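Local coordinates for globin III, extracellular (Lumbricus terrestris, PDB 1X9F), which probably binds oxygen reversibly at its heme iron, as a globin subunit of the giant extracellular hemoglobin (erythrocruorin) of the earthworm, at residues K45-P48 with E49-D52; L78-A81 with I82-D86; A93-D96 with H97-H100. One frame throughout, in Å; residues are numbered along the deposited sequence.

Contact 1. Residues K45-P48 with E49-D52. Unlike the reference sequence in segment 49-52: Glu49 (reference Asp).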
loop_
_atom_site.group_PDB
_atom_site.type_symbol
_atom_site.label_atom_id
_atom_site.label_comp_id
_atom_site.label_asym_id
_atom_site.label_seq_id
_atom_site.Cartn_x
_atom_site.Cartn_y
_atom_site.Cartn_z
ATOM N N LYS C 45 1.974 45.483 -14.087
ATOM C CA LYS C 45 3.174 45.294 -14.898
ATOM C C LYS C 45 2.829 45.146 -16.377
ATOM O O LYS C 45 3.479 45.752 -17.228
ATOM C CB LYS C 45 3.941 44.051 -14.432
ATOM C CG LYS C 45 5.334 43.893 -15.053
ATOM C CD LYS C 45 6.458 44.328 -14.104
ATOM C CE LYS C 45 6.311 45.783 -13.626
ATOM N NZ LYS C 45 7.362 46.142 -12.615
ATOM N N ASP C 46 1.805 44.346 -16.673
ATOM C CA ASP C 46 1.404 44.065 -18.056
ATOM C C ASP C 46 0.586 45.176 -18.694
ATOM O O ASP C 46 0.665 45.394 -19.909
ATOM C CB ASP C 46 0.608 42.762 -18.138
ATOM C CG ASP C 46 1.424 41.550 -17.746
ATOM O OD1 ASP C 46 0.833 40.460 -17.612
ATOM O OD2 ASP C 46 2.659 41.582 -17.547
ATOM N N ILE C 47 -0.227 45.854 -17.893
ATOM C CA ILE C 47 -1.064 46.932 -18.402
ATOM C C ILE C 47 -0.871 48.158 -17.508
ATOM O O ILE C 47 -1.622 48.344 -16.547
ATOM C CB ILE C 47 -2.553 46.504 -18.445
ATOM C CG1 ILE C 47 -2.723 45.167 -19.180
ATOM C CG2 ILE C 47 -3.409 47.595 -19.117
ATOM C CD1 ILE C 47 -4.157 44.625 -19.156
ATOM N N PRO C 48 0.118 48.997 -17.835
ATOM C CA PRO C 48 0.584 50.068 -16.933
ATOM C C PRO C 48 -0.512 51.019 -16.445
ATOM O O PRO C 48 -0.416 51.547 -15.330
ATOM C CB PRO C 48 1.598 50.832 -17.793
ATOM C CG PRO C 48 1.250 50.473 -19.218
ATOM C CD PRO C 48 0.840 49.015 -19.121
ATOM N N GLU C 49 -1.539 51.228 -17.270
ATOM C CA GLU C 49 -2.657 52.094 -16.902
ATOM C C GLU C 49 -3.348 51.608 -15.619
ATOM O O GLU C 49 -4.005 52.393 -14.932
ATOM C CB GLU C 49 -3.668 52.220 -18.053
ATOM C CG GLU C 49 -4.521 50.972 -18.258
ATOM C CD GLU C 49 -5.681 51.167 -19.221
ATOM O OE1 GLU C 49 -6.508 52.083 -19.006
ATOM O OE2 GLU C 49 -5.783 50.376 -20.193
ATOM N N VAL C 50 -3.184 50.321 -15.306
ATOM C CA VAL C 50 -3.762 49.721 -14.096
ATOM C C VAL C 50 -3.226 50.365 -12.813
ATOM O O VAL C 50 -3.973 50.517 -11.844
ATOM C CB VAL C 50 -3.597 48.168 -14.078
ATOM C CG1 VAL C 50 -3.826 47.591 -12.691
ATOM C CG2 VAL C 50 -4.556 47.522 -15.066
ATOM N N ASN C 51 -1.954 50.754 -12.812
ATOM C CA ASN C 51 -1.387 51.455 -11.661
ATOM C C ASN C 51 -2.189 52.680 -11.249
ATOM O O ASN C 51 -2.304 52.974 -10.061
ATOM C CB ASN C 51 0.062 51.849 -11.919
ATOM C CG ASN C 51 1.020 50.722 -11.643
ATOM O OD1 ASN C 51 1.099 50.220 -10.520
ATOM N ND2 ASN C 51 1.759 50.309 -12.666
ATOM N N ASP C 52 -2.736 53.392 -12.233
ATOM C CA ASP C 52 -3.559 54.569 -11.962
ATOM C C ASP C 52 -4.872 54.175 -11.289
ATOM O O ASP C 52 -5.324 54.853 -10.361
ATOM C CB ASP C 52 -3.825 55.367 -13.251
ATOM C CG ASP C 52 -2.541 55.867 -13.908
ATOM O OD1 ASP C 52 -2.637 56.576 -14.935
ATOM O OD2 ASP C 52 -1.393 55.603 -13.480
#

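Contact 2. Residues L78-A81 with I82-D86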
loop_
_atom_site.group_PDB
_atom_site.type_symbol
_atom_site.label_atom_id
_atom_site.label_comp_id
_atom_site.label_asym_id
_atom_site.label_seq_id
_atom_site.Cartn_x
_atom_site.Cartn_y
_atom_site.Cartn_z
ATOM N N LEU C 78 -13.058 36.922 -4.565
ATOM C CA LEU C 78 -12.873 35.697 -5.343
ATOM C C LEU C 78 -13.249 34.476 -4.500
ATOM O O LEU C 78 -13.846 33.523 -5.012
ATOM C CB LEU C 78 -11.436 35.595 -5.872
ATOM C CG LEU C 78 -11.037 34.335 -6.660
ATOM C CD1 LEU C 78 -11.885 34.164 -7.920
ATOM C CD2 LEU C 78 -9.552 34.367 -7.011
ATOM N N ASP C 79 -12.923 34.526 -3.208
ATOM C CA ASP C 79 -13.334 33.497 -2.243
ATOM C C ASP C 79 -14.854 33.370 -2.137
ATOM O O ASP C 79 -15.390 32.262 -2.070
ATOM C CB ASP C 79 -12.762 33.792 -0.854
ATOM C CG ASP C 79 -12.964 32.640 0.109
ATOM O OD1 ASP C 79 -13.578 32.847 1.181
ATOM O OD2 ASP C 79 -12.544 31.486 -0.136
ATOM N N LEU C 80 -15.526 34.518 -2.112
ATOM C CA LEU C 80 -16.975 34.598 -2.085
ATOM C C LEU C 80 -17.604 33.913 -3.296
ATOM O O LEU C 80 -18.479 33.059 -3.142
ATOM C CB LEU C 80 -17.407 36.065 -2.018
ATOM C CG LEU C 80 -18.899 36.339 -2.176
ATOM C CD1 LEU C 80 -19.633 35.902 -0.939
ATOM C CD2 LEU C 80 -19.141 37.804 -2.440
ATOM N N ALA C 81 -17.154 34.285 -4.492
ATOM C CA ALA C 81 -17.652 33.674 -5.719
ATOM C C ALA C 81 -17.494 32.149 -5.685
ATOM O O ALA C 81 -18.468 31.413 -5.866
ATOM C CB ALA C 81 -16.947 34.268 -6.934
ATOM N N ILE C 82 -16.272 31.686 -5.428
ATOM C CA ILE C 82 -15.992 30.252 -5.374
ATOM C C ILE C 82 -16.863 29.556 -4.330
ATOM O O ILE C 82 -17.399 28.473 -4.587
ATOM C CB ILE C 82 -14.486 29.986 -5.108
ATOM C CG1 ILE C 82 -13.643 30.465 -6.306
ATOM C CG2 ILE C 82 -14.237 28.491 -4.790
ATOM C CD1 ILE C 82 -12.141 30.353 -6.083
ATOM N N ASN C 83 -17.012 30.172 -3.159
ATOM C CA ASN C 83 -17.832 29.559 -2.122
ATOM C C ASN C 83 -19.321 29.607 -2.420
ATOM O O ASN C 83 -20.109 28.962 -1.729
ATOM C CB ASN C 83 -17.522 30.123 -0.732
ATOM C CG ASN C 83 -16.376 29.392 -0.063
ATOM O OD1 ASN C 83 -16.584 28.409 0.653
ATOM N ND2 ASN C 83 -15.153 29.846 -0.318
ATOM N N LEU C 84 -19.702 30.357 -3.452
ATOM C CA LEU C 84 -21.098 30.391 -3.879
ATOM C C LEU C 84 -21.351 29.615 -5.176
ATOM O O LEU C 84 -22.466 29.646 -5.706
ATOM C CB LEU C 84 -21.624 31.834 -3.966
ATOM C CG LEU C 84 -21.898 32.545 -2.631
ATOM C CD1 LEU C 84 -22.321 33.990 -2.859
ATOM C CD2 LEU C 84 -22.944 31.810 -1.775
ATOM N N LEU C 85 -20.340 28.908 -5.681
ATOM C CA LEU C 85 -20.499 28.147 -6.924
ATOM C C LEU C 85 -21.594 27.075 -6.854
ATOM O O LEU C 85 -22.268 26.807 -7.855
ATOM C CB LEU C 85 -19.165 27.555 -7.381
ATOM C CG LEU C 85 -18.180 28.536 -8.033
ATOM C CD1 LEU C 85 -16.780 27.935 -8.088
ATOM C CD2 LEU C 85 -18.631 28.957 -9.431
ATOM N N ASP C 86 -21.799 26.489 -5.678
ATOM C CA ASP C 86 -22.863 25.502 -5.514
ATOM C C ASP C 86 -24.237 26.127 -5.285
ATOM O O ASP C 86 -25.159 25.442 -4.848
ATOM C CB ASP C 86 -22.544 24.520 -4.382
ATOM C CG ASP C 86 -23.242 23.173 -4.577
ATOM O OD1 ASP C 86 -23.448 22.454 -3.575
ATOM O OD2 ASP C 86 -23.620 22.750 -5.695
#

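Contact 3. Residues A93-D96 with H97-H100. With HEM (protoporphyrin IX containing Fe), chain O; PO4 (phosphate ion), chain Q.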
loop_
_atom_site.group_PDB
_atom_site.type_symbol
_atom_site.label_atom_id
_atom_site.label_comp_id
_atom_site.label_asym_id
_atom_site.label_seq_id
_atom_site.Cartn_x
_atom_site.Cartn_y
_atom_site.Cartn_z
ATOM N N ALA C 93 -26.192 37.186 -7.724
ATOM C CA ALA C 93 -26.399 38.374 -6.922
ATOM C C ALA C 93 -25.052 38.949 -6.499
ATOM O O ALA C 93 -24.848 40.161 -6.553
ATOM C CB ALA C 93 -27.245 38.044 -5.705
ATOM N N ALA C 94 -24.141 38.069 -6.088
ATOM C CA ALA C 94 -22.820 38.472 -5.617
ATOM C C ALA C 94 -21.962 39.045 -6.742
ATOM O O ALA C 94 -21.315 40.081 -6.572
ATOM C CB ALA C 94 -22.114 37.304 -4.942
ATOM N N LEU C 95 -21.968 38.371 -7.892
ATOM C CA LEU C 95 -21.168 38.811 -9.031
ATOM C C LEU C 95 -21.728 40.094 -9.629
ATOM O O LEU C 95 -20.975 40.935 -10.117
ATOM C CB LEU C 95 -21.049 37.709 -10.089
ATOM C CG LEU C 95 -20.339 36.423 -9.640
ATOM C CD1 LEU C 95 -20.257 35.424 -10.797
ATOM C CD2 LEU C 95 -18.942 36.691 -9.078
ATOM N N ASP C 96 -23.049 40.244 -9.571
ATOM C CA ASP C 96 -23.702 41.462 -10.036
ATOM C C ASP C 96 -23.321 42.658 -9.158
ATOM O O ASP C 96 -23.004 43.731 -9.675
ATOM C CB ASP C 96 -25.217 41.270 -10.075
ATOM C CG ASP C 96 -25.922 42.371 -10.829
ATOM O OD1 ASP C 96 -25.670 42.533 -12.046
ATOM O OD2 ASP C 96 -26.754 43.127 -10.284
ATOM N N HIS C 97 -23.353 42.465 -7.841
ATOM C CA HIS C 97 -22.862 43.463 -6.892
ATOM C C HIS C 97 -21.413 43.868 -7.194
ATOM O O HIS C 97 -21.111 45.061 -7.287
ATOM C CB HIS C 97 -22.993 42.926 -5.468
ATOM C CG HIS C 97 -22.670 43.930 -4.404
ATOM N ND1 HIS C 97 -23.577 44.871 -3.965
ATOM C CD2 HIS C 97 -21.543 44.128 -3.681
ATOM C CE1 HIS C 97 -23.021 45.606 -3.018
ATOM N NE2 HIS C 97 -21.788 45.174 -2.825
ATOM N N LEU C 98 -20.527 42.883 -7.351
ATOM C CA LEU C 98 -19.159 43.166 -7.781
ATOM C C LEU C 98 -19.141 43.914 -9.115
ATOM O O LEU C 98 -18.360 44.852 -9.296
ATOM C CB LEU C 98 -18.326 41.877 -7.867
ATOM C CG LEU C 98 -17.954 41.201 -6.541
ATOM C CD1 LEU C 98 -17.557 39.740 -6.749
ATOM C CD2 LEU C 98 -16.843 41.957 -5.822
ATOM N N ALA C 99 -20.006 43.498 -10.041
ATOM C CA ALA C 99 -20.123 44.160 -11.335
ATOM C C ALA C 99 -20.353 45.658 -11.167
ATOM O O ALA C 99 -19.627 46.455 -11.764
ATOM C CB ALA C 99 -21.223 43.530 -12.176
ATOM N N HIS C 100 -21.338 46.038 -10.350
ATOM C CA HIS C 100 -21.604 47.451 -10.062
ATOM C C HIS C 100 -20.387 48.155 -9.486
ATOM O O HIS C 100 -20.031 49.249 -9.931
ATOM C CB HIS C 100 -22.805 47.613 -9.125
ATOM C CG HIS C 100 -24.097 47.182 -9.740
ATOM N ND1 HIS C 100 -24.684 47.864 -10.784
ATOM C CD2 HIS C 100 -24.901 46.126 -9.480
ATOM C CE1 HIS C 100 -25.803 47.254 -11.130
ATOM N NE2 HIS C 100 -25.953 46.191 -10.362
HETATM C CHA HEM O . -23.087 46.562 4.008
HETATM C CHB HEM O . -19.656 44.782 6.994
HETATM C CHC HEM O . -22.539 45.627 10.853
HETATM C CHD HEM O . -25.880 47.639 7.883
HETATM C C1A HEM O . -21.872 45.894 4.500
HETATM C C2A HEM O . -20.909 45.448 3.599
HETATM C C3A HEM O . -19.851 44.893 4.443
HETATM C C4A HEM O . -20.397 45.144 5.793
HETATM C CMA HEM O . -18.551 44.245 4.036
HETATM C CAA HEM O . -20.954 45.457 2.092
HETATM C CBA HEM O . -20.303 46.676 1.469
HETATM C CGA HEM O . -20.544 46.552 -0.018
HETATM O O1A HEM O . -19.837 45.763 -0.685
HETATM O O2A HEM O . -21.455 47.240 -0.525
HETATM C C1B HEM O . -20.179 44.857 8.355
HETATM C C2B HEM O . -19.443 44.351 9.404
HETATM C C3B HEM O . -20.261 44.610 10.454
HETATM C C4B HEM O . -21.410 45.228 10.016
HETATM C CMB HEM O . -18.089 43.688 9.396
HETATM C CAB HEM O . -19.886 44.245 11.679
HETATM C CBB HEM O . -19.408 43.870 12.850
HETATM C C1C HEM O . -23.774 46.231 10.340
HETATM C C2C HEM O . -24.815 46.508 11.205
HETATM C C3C HEM O . -25.752 47.077 10.374
HETATM C C4C HEM O . -25.216 47.087 9.085
HETATM C CMC HEM O . -24.842 46.251 12.692
HETATM C CAC HEM O . -27.082 47.571 10.821
HETATM C CBC HEM O . -27.909 46.726 11.457
HETATM C C1D HEM O . -25.384 47.533 6.494
HETATM C C2D HEM O . -26.163 47.939 5.412
HETATM C C3D HEM O . -25.416 47.647 4.294
HETATM C C4D HEM O . -24.181 47.060 4.851
HETATM C CMD HEM O . -27.535 48.569 5.458
HETATM C CAD HEM O . -25.756 47.899 2.847
HETATM C CBD HEM O . -26.789 46.906 2.341
HETATM C CGD HEM O . -27.008 47.211 0.881
HETATM O O1D HEM O . -26.059 47.079 0.077
HETATM O O2D HEM O . -28.138 47.596 0.526
HETATM N NA HEM O . -21.590 45.781 5.837
HETATM N NB HEM O . -21.378 45.404 8.674
HETATM N NC HEM O . -23.955 46.588 9.040
HETATM N ND HEM O . -24.178 46.983 6.197
HETATM FE FE HEM O . -22.746 46.258 7.440
HETATM P P PO4 Q . -26.134 45.426 -6.131
HETATM O O1 PO4 Q . -27.402 46.093 -6.635
HETATM O O2 PO4 Q . -26.176 45.294 -4.620
HETATM O O3 PO4 Q . -24.934 46.270 -6.513
HETATM O O4 PO4 Q . -26.037 44.055 -6.769
#

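Contact 1. Residues K45-P48 with E49-D52
Ile47 turns CG2 anti to its backbone N, with CG1 beside that N (chi1 -51°), while Glu49 places CG between its own backbone N and carbonyl carbon (chi1 74°); these two settings lay the side chains next to each other, pointing the same way. The methyl CG2 of Ile47 rests against the methylene CG of Glu49 at 3.7 Å. Beyond CG the Glu49 chain stays extended, and OE2, hydrogen-bonded to His112 NE2, also lies along Ile47 CG2, at 3.8 Å. The reference sequence has aspartate here; the deposited glutamate brings a methylene against the isoleucine as well as an acid for the histidine.

Val50 sets CG2 beside its backbone N and anti to its carbonyl carbon, where it faces Ile47 CB at 4.1 Å and Ile47 O. A compact branched residue fits here: Val50 is buried, and it also packs on Leu43 and Ala44 of helix 28-46.

The backbone explains this closeness. Ile47 is the first residue past helix 28-46 to leave helical angles, and a type I beta turn from Ile47 to Val50 redirects the chain into helix 50-53. In globin terms this is the sharp corner between the B and C helices. Val50 N closes the turn on Ile47 O at 2.8 Å, a fairly straight bond. Asn51 N follows on Pro48 O at 3.1 Å, approaching from above the carbonyl plane, and a weak bond from Asp52 N to Glu49 O continues the series. Each spans three residues, the spacing of a 3-10 helix and consistent with the short C helix of globins. Pro48 suits the second position of the turn, since its ring holds phi at -55° and no N-H is needed there. Ile47 also packs on His112 and Lys115 of helix 110-127.

Contact 2. Residues L78-A81 with I82-D86
This is a buried local contact between residues three and four apart, in the C-terminal part of helix 65-83, the globin E helix, where the chain turns toward helix 88-103. Regular helical bonding is present at its start: Ile82 N reaches Leu78 O at 3.1 Å and Asn83 N reaches Asp79 O at 2.9 Å. Near the C-terminal end, Leu84 N donates to Ala81 O at 2.9 Å and Leu85 N to Ile82 O.

Asn83 makes the distinctive grip. Besides its backbone N-H, its amide ND2 donates to Asp79 O at 3.0 Å, nearly straight (163°) and with the oxygen in the amide plane. The two donors reach Asp79 O from opposite faces of its carbonyl plane. The amide stands at 64° to the Asp79 carboxylate, whose own partners are Trp19 at OD2 and Arg26 of the Globin II chain, a salt bridge, at OD1. Asn83 OD1 accepts from Gly23 N of the Globin II chain, so one amide serves helix and interface together. With an alanine here, Asp79 O would probably keep only its helical partner and Gly23 of the Globin II chain would be left without its acceptor.

Leu80 and Leu84 are apolar to suit burial against helix 88-103 and Asp66 of the Globin II chain; with CG anti to the backbone N (chi1 172°), Leu80 points its branch the same way as Leu84, CD1 to CD1 3.8 Å. Leu78 CG meets Ile82 CD1 more loosely, at 4.2 Å, and Leu78 also lines the heme pocket.

Leu78 and Ile82 pack on Trp19 of helix 9-20, Ile82 also touches Trp136, and the small Ala81 fits against Leu91 of helix 88-103 and Ile143 of helix 133-148.

Contact 3. Residues A93-D96 with H97-H100
Asp96 and His100, one helical turn apart, are joined by two hydrogen bonds of unequal quality. The backbone bond, His100 N to Asp96 O at 2.9 Å, belongs to the regular alpha-helical series that also links His97 to Ala93, Leu98 to Ala94 and Ala99 to Leu95. The side-chain bond is weak: His100 NE2 lies 3.2 Å from Asp96 OD2, the N-H...O angle is bent (131°), and ring and carboxylate planes are 82° apart. Asp96 OD1 forms a long, weak ion pair with Arg150.

The bonds to bound groups converge on His97. Its CG is anti to the backbone N (chi1 -173°), which swings the imidazole out from the helix with both nitrogens presented at its edge. ND1 donates to O2 of a phosphate ion, probably from the crystallisation liquor, at 2.7 Å and nearly straight. NE2 donates to the heme propionate oxygen O1A at 3.0 Å, with a weaker bond to O2A. Two donor nitrogens facing two anions would favour a doubly protonated, cationic ring. This heme is not the one that touches Leu98; it is also bonded to Arg50 of the Globin II chain, as is the phosphate, so it probably belongs to that subunit, and His97 then bridges subunits through the partner's propionate.

The apolar contact is between Leu95 and Leu98, which meet at an oblique angle, CD2 to CD1 4.1 Å; Leu98 lines the chain's own heme pocket. The carbonyl of Leu98 accepts from ND1 of His102, probably the proximal histidine of this globin F helix, which would help orient that ring.

Here helix 88-103 lies against helix 133-148, through Leu95 on Ile143 and Ile147, and against helix 65-83, where the small Ala94 allows Leu80 to come close.

Overall arrangement
From the N terminus, the three contacts come in series, each within one unbroken piece of chain, so none nests in or crosses another. Contact 1 closes the tight corner from helix 28-46 into helix 50-53. Contact 2 ends helix 65-83, and contact 3 lies on the next helix, 88-103. Contacts 1 and 2 sit on opposite sides of the chain's centre, their own centres about 27 Å apart, and do not touch. Contacts 2 and 3, with centres about 12 Å apart, meet directly: Ala81 CB packs on Leu95 CD2 at 3.8 Å, joining the E and F helices of the globin fold beside the Globin II chain.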